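Local coordinates for protein DOA1 (Saccharomyces cerevisiae, PDB 3ODT) that forms a WD40-repeat beta propeller that probably binds ubiquitin and helps regulate the turnover of F-box proteins, at residues D273-I281 with I291-W299. Numbering follows the deposited sequence. Where two conformers were deposited one is given.
Sequences DCMSNGDII and IFSQEKSRW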
loop_
_atom_site.group_PDB
_atom_site.type_symbol
_atom_site.label_atom_id
_atom_site.label_comp_id
_atom_site.label_asym_id
_atom_site.label_seq_id
_atom_site.Cartn_x
_atom_site.Cartn_y
_atom_site.Cartn_z
ATOM N N ASP A 273 3.705 3.357 -4.572
ATOM C CA ASP A 273 3.677 2.093 -5.295
ATOM C C ASP A 273 4.670 2.210 -6.436
ATOM O O ASP A 273 5.105 3.301 -6.772
ATOM C CB ASP A 273 2.275 1.766 -5.803
ATOM C CG ASP A 273 2.075 0.265 -6.082
ATOM O OD1 ASP A 273 2.611 -0.533 -5.321
ATOM O OD2 ASP A 273 1.381 -0.108 -7.023
ATOM N N CYS A 274 5.024 1.048 -6.981
ATOM C CA CYS A 274 6.055 0.906 -8.010
ATOM C C CYS A 274 5.494 0.331 -9.325
ATOM O O CYS A 274 4.904 -0.755 -9.348
ATOM C CB CYS A 274 7.190 -0.008 -7.496
ATOM S SG CYS A 274 8.008 0.580 -5.945
HETATM N N MSE A 275 5.665 1.077 -10.413
HETATM C CA MSE A 275 5.437 0.555 -11.746
HETATM C C MSE A 275 6.427 -0.545 -12.065
HETATM O O MSE A 275 7.511 -0.629 -11.464
HETATM C CB MSE A 275 5.597 1.652 -12.794
HETATM C CG MSE A 275 4.313 2.166 -13.359
HETATM SE SE MSE A 275 4.671 3.802 -14.308
HETATM C CE MSE A 275 4.323 4.920 -12.779
ATOM N N SER A 276 6.080 -1.372 -13.042
ATOM C CA SER A 276 7.005 -2.411 -13.478
ATOM C C SER A 276 8.292 -1.874 -14.056
ATOM O O SER A 276 9.296 -2.593 -14.065
ATOM C CB SER A 276 6.326 -3.326 -14.507
ATOM O OG SER A 276 6.268 -2.745 -15.799
ATOM N N ASN A 277 8.258 -0.625 -14.561
ATOM C CA ASN A 277 9.425 -0.024 -15.192
ATOM C C ASN A 277 10.315 0.695 -14.181
ATOM O O ASN A 277 11.269 1.373 -14.548
ATOM C CB ASN A 277 9.013 0.912 -16.321
ATOM C CG ASN A 277 8.202 2.092 -15.840
ATOM O OD1 ASN A 277 8.056 2.337 -14.656
ATOM N ND2 ASN A 277 7.645 2.809 -16.776
ATOM N N GLY A 278 9.963 0.564 -12.905
ATOM C CA GLY A 278 10.714 1.171 -11.833
ATOM C C GLY A 278 10.219 2.541 -11.369
ATOM O O GLY A 278 10.680 3.036 -10.357
ATOM N N ASP A 279 9.301 3.164 -12.097
ATOM C CA ASP A 279 8.825 4.473 -11.691
ATOM C C ASP A 279 8.059 4.376 -10.381
ATOM O O ASP A 279 7.427 3.357 -10.090
ATOM C CB ASP A 279 7.965 5.116 -12.780
ATOM C CG ASP A 279 8.791 5.621 -13.957
ATOM O OD1 ASP A 279 9.984 5.274 -14.086
ATOM O OD2 ASP A 279 8.212 6.392 -14.774
ATOM N N ILE A 280 8.126 5.441 -9.602
ATOM C CA ILE A 280 7.520 5.472 -8.276
ATOM C C ILE A 280 6.306 6.396 -8.272
ATOM O O ILE A 280 6.394 7.531 -8.736
ATOM C CB ILE A 280 8.524 5.918 -7.189
ATOM C CG1 ILE A 280 9.650 4.886 -7.062
ATOM C CG2 ILE A 280 7.803 6.070 -5.877
ATOM C CD1 ILE A 280 10.825 5.353 -6.222
ATOM N N ILE A 281 5.176 5.880 -7.799
ATOM C CA ILE A 281 3.938 6.653 -7.660
ATOM C C ILE A 281 3.799 7.027 -6.191
ATOM O O ILE A 281 4.055 6.203 -5.308
ATOM C CB ILE A 281 2.705 5.824 -8.046
ATOM C CG1 ILE A 281 2.928 5.089 -9.367
ATOM C CG2 ILE A 281 1.486 6.715 -8.096
ATOM C CD1 ILE A 281 2.005 3.892 -9.596
ATOM N N ILE A 291 4.530 11.128 -9.946
ATOM C CA ILE A 291 5.277 10.011 -10.495
ATOM C C ILE A 291 6.716 10.463 -10.602
ATOM O O ILE A 291 6.975 11.579 -11.066
ATOM C CB ILE A 291 4.736 9.602 -11.853
ATOM C CG1 ILE A 291 3.274 9.164 -11.701
ATOM C CG2 ILE A 291 5.561 8.499 -12.439
ATOM C CD1 ILE A 291 2.648 8.865 -12.970
ATOM N N PHE A 292 7.619 9.649 -10.084
ATOM C CA PHE A 292 9.061 9.877 -10.191
ATOM C C PHE A 292 9.698 8.794 -11.056
ATOM O O PHE A 292 9.240 7.665 -11.044
ATOM C CB PHE A 292 9.693 9.848 -8.788
ATOM C CG PHE A 292 9.360 11.048 -7.969
ATOM C CD1 PHE A 292 8.168 11.109 -7.273
ATOM C CD2 PHE A 292 10.225 12.119 -7.909
ATOM C CE1 PHE A 292 7.840 12.233 -6.537
ATOM C CE2 PHE A 292 9.893 13.251 -7.182
ATOM C CZ PHE A 292 8.706 13.308 -6.505
ATOM N N SER A 293 10.768 9.146 -11.771
ATOM C CA SER A 293 11.450 8.224 -12.646
ATOM C C SER A 293 12.952 8.419 -12.608
ATOM O O SER A 293 13.441 9.530 -12.406
ATOM C CB SER A 293 10.949 8.411 -14.076
ATOM O OG SER A 293 11.481 7.418 -14.936
ATOM N N GLN A 294 13.673 7.323 -12.809
ATOM C CA GLN A 294 15.112 7.378 -13.025
ATOM C C GLN A 294 15.437 7.688 -14.484
ATOM O O GLN A 294 16.588 8.000 -14.809
ATOM C CB GLN A 294 15.748 6.053 -12.622
ATOM C CG GLN A 294 15.766 5.833 -11.135
ATOM C CD GLN A 294 16.431 4.546 -10.773
ATOM O OE1 GLN A 294 15.984 3.480 -11.200
ATOM N NE2 GLN A 294 17.529 4.619 -10.000
ATOM N N GLU A 295 14.423 7.635 -15.342
ATOM C CA GLU A 295 14.642 7.791 -16.770
ATOM C C GLU A 295 14.464 9.223 -17.174
ATOM O O GLU A 295 13.378 9.769 -17.096
ATOM C CB GLU A 295 13.687 6.931 -17.564
ATOM C CG GLU A 295 13.993 5.464 -17.468
ATOM C CD GLU A 295 15.354 5.100 -18.039
ATOM O OE1 GLU A 295 15.781 5.693 -19.070
ATOM O OE2 GLU A 295 16.004 4.215 -17.442
ATOM N N LYS A 296 15.547 9.815 -17.660
ATOM C CA LYS A 296 15.540 11.229 -17.977
ATOM C C LYS A 296 14.505 11.579 -19.054
ATOM O O LYS A 296 13.928 12.673 -19.031
ATOM C CB LYS A 296 16.942 11.678 -18.372
ATOM C CG LYS A 296 17.044 13.181 -18.591
ATOM C CD LYS A 296 18.501 13.631 -18.741
ATOM C CE LYS A 296 18.594 15.129 -19.033
ATOM N NZ LYS A 296 19.711 15.787 -18.283
ATOM N N SER A 297 14.226 10.643 -19.960
ATOM C CA SER A 297 13.234 10.858 -21.014
ATOM C C SER A 297 11.855 11.163 -20.450
ATOM O O SER A 297 11.021 11.744 -21.136
ATOM C CB SER A 297 13.129 9.631 -21.922
ATOM O OG SER A 297 12.759 8.479 -21.180
ATOM N N ARG A 298 11.637 10.773 -19.194
ATOM C CA ARG A 298 10.373 10.955 -18.496
ATOM C C ARG A 298 10.388 12.048 -17.410
ATOM O O ARG A 298 9.413 12.220 -16.714
ATOM C CB ARG A 298 9.950 9.617 -17.856
ATOM C CG ARG A 298 9.643 8.545 -18.866
ATOM C CD ARG A 298 8.651 7.529 -18.350
ATOM N NE ARG A 298 9.261 6.560 -17.448
ATOM C CZ ARG A 298 10.052 5.565 -17.838
ATOM N NH1 ARG A 298 10.404 5.419 -19.107
ATOM N NH2 ARG A 298 10.529 4.728 -16.948
ATOM N N TRP A 299 11.477 12.794 -17.270
ATOM C CA TRP A 299 11.522 13.899 -16.321
ATOM C C TRP A 299 10.692 15.113 -16.760
ATOM O O TRP A 299 10.753 15.556 -17.897
ATOM C CB TRP A 299 12.967 14.335 -16.088
ATOM C CG TRP A 299 13.811 13.306 -15.384
ATOM C CD1 TRP A 299 13.400 12.113 -14.869
ATOM C CD2 TRP A 299 15.213 13.384 -15.142
ATOM N NE1 TRP A 299 14.460 11.449 -14.304
ATOM C CE2 TRP A 299 15.590 12.206 -14.463
ATOM C CE3 TRP A 299 16.192 14.345 -15.417
ATOM C CZ2 TRP A 299 16.903 11.961 -14.065
ATOM C CZ3 TRP A 299 17.491 14.105 -15.012
ATOM C CH2 TRP A 299 17.836 12.922 -14.344
#
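A chi1 of -173° swings the S293 hydroxyl out opposite its own backbone N, and a bend at chi3 (-78°) turns the R298 guanidinium, bringing both to the carboxylate of D279. R298 grips it side-on: NE gives to OD2 of D279 on the syn side at 2.9 Å, and NH2 gives almost straight to OD1 of D279 at 3.0 Å. The carboxylate and guanidinium planes are turned 39° apart, and NH2 meets OD1 from above the carboxylate plane. The opposite face is used by S293 OG, which donates to the same OD1 of D279 at 2.7 Å and itself accepts from E295 N, an ST turn. ND2 of N277 lies over the rim of one guanidinium face, a stacked contact between two donors; N277 OD1 accepts from D279 N at 3.0 Å, an Asx turn overlapping the type I turn M275 to G278. CB of E295 approaches the rim of the opposite face. Beside this polar cluster, I280 and F292 form an antiparallel hydrogen-bonded pair (I280 N to F292 O, 2.9 Å). An asparagine at D279 would probably leave R298 without its salt-bridge mate and its guanidinium freer to turn away. In the propeller's closing blade, whose outer strand 9-14 comes from the N-terminus, the turn leading into strand 280-284 is thus tied to the segment following strand 289-293; the buried carboxylate, held by three donors, is probably kept ionised by R298.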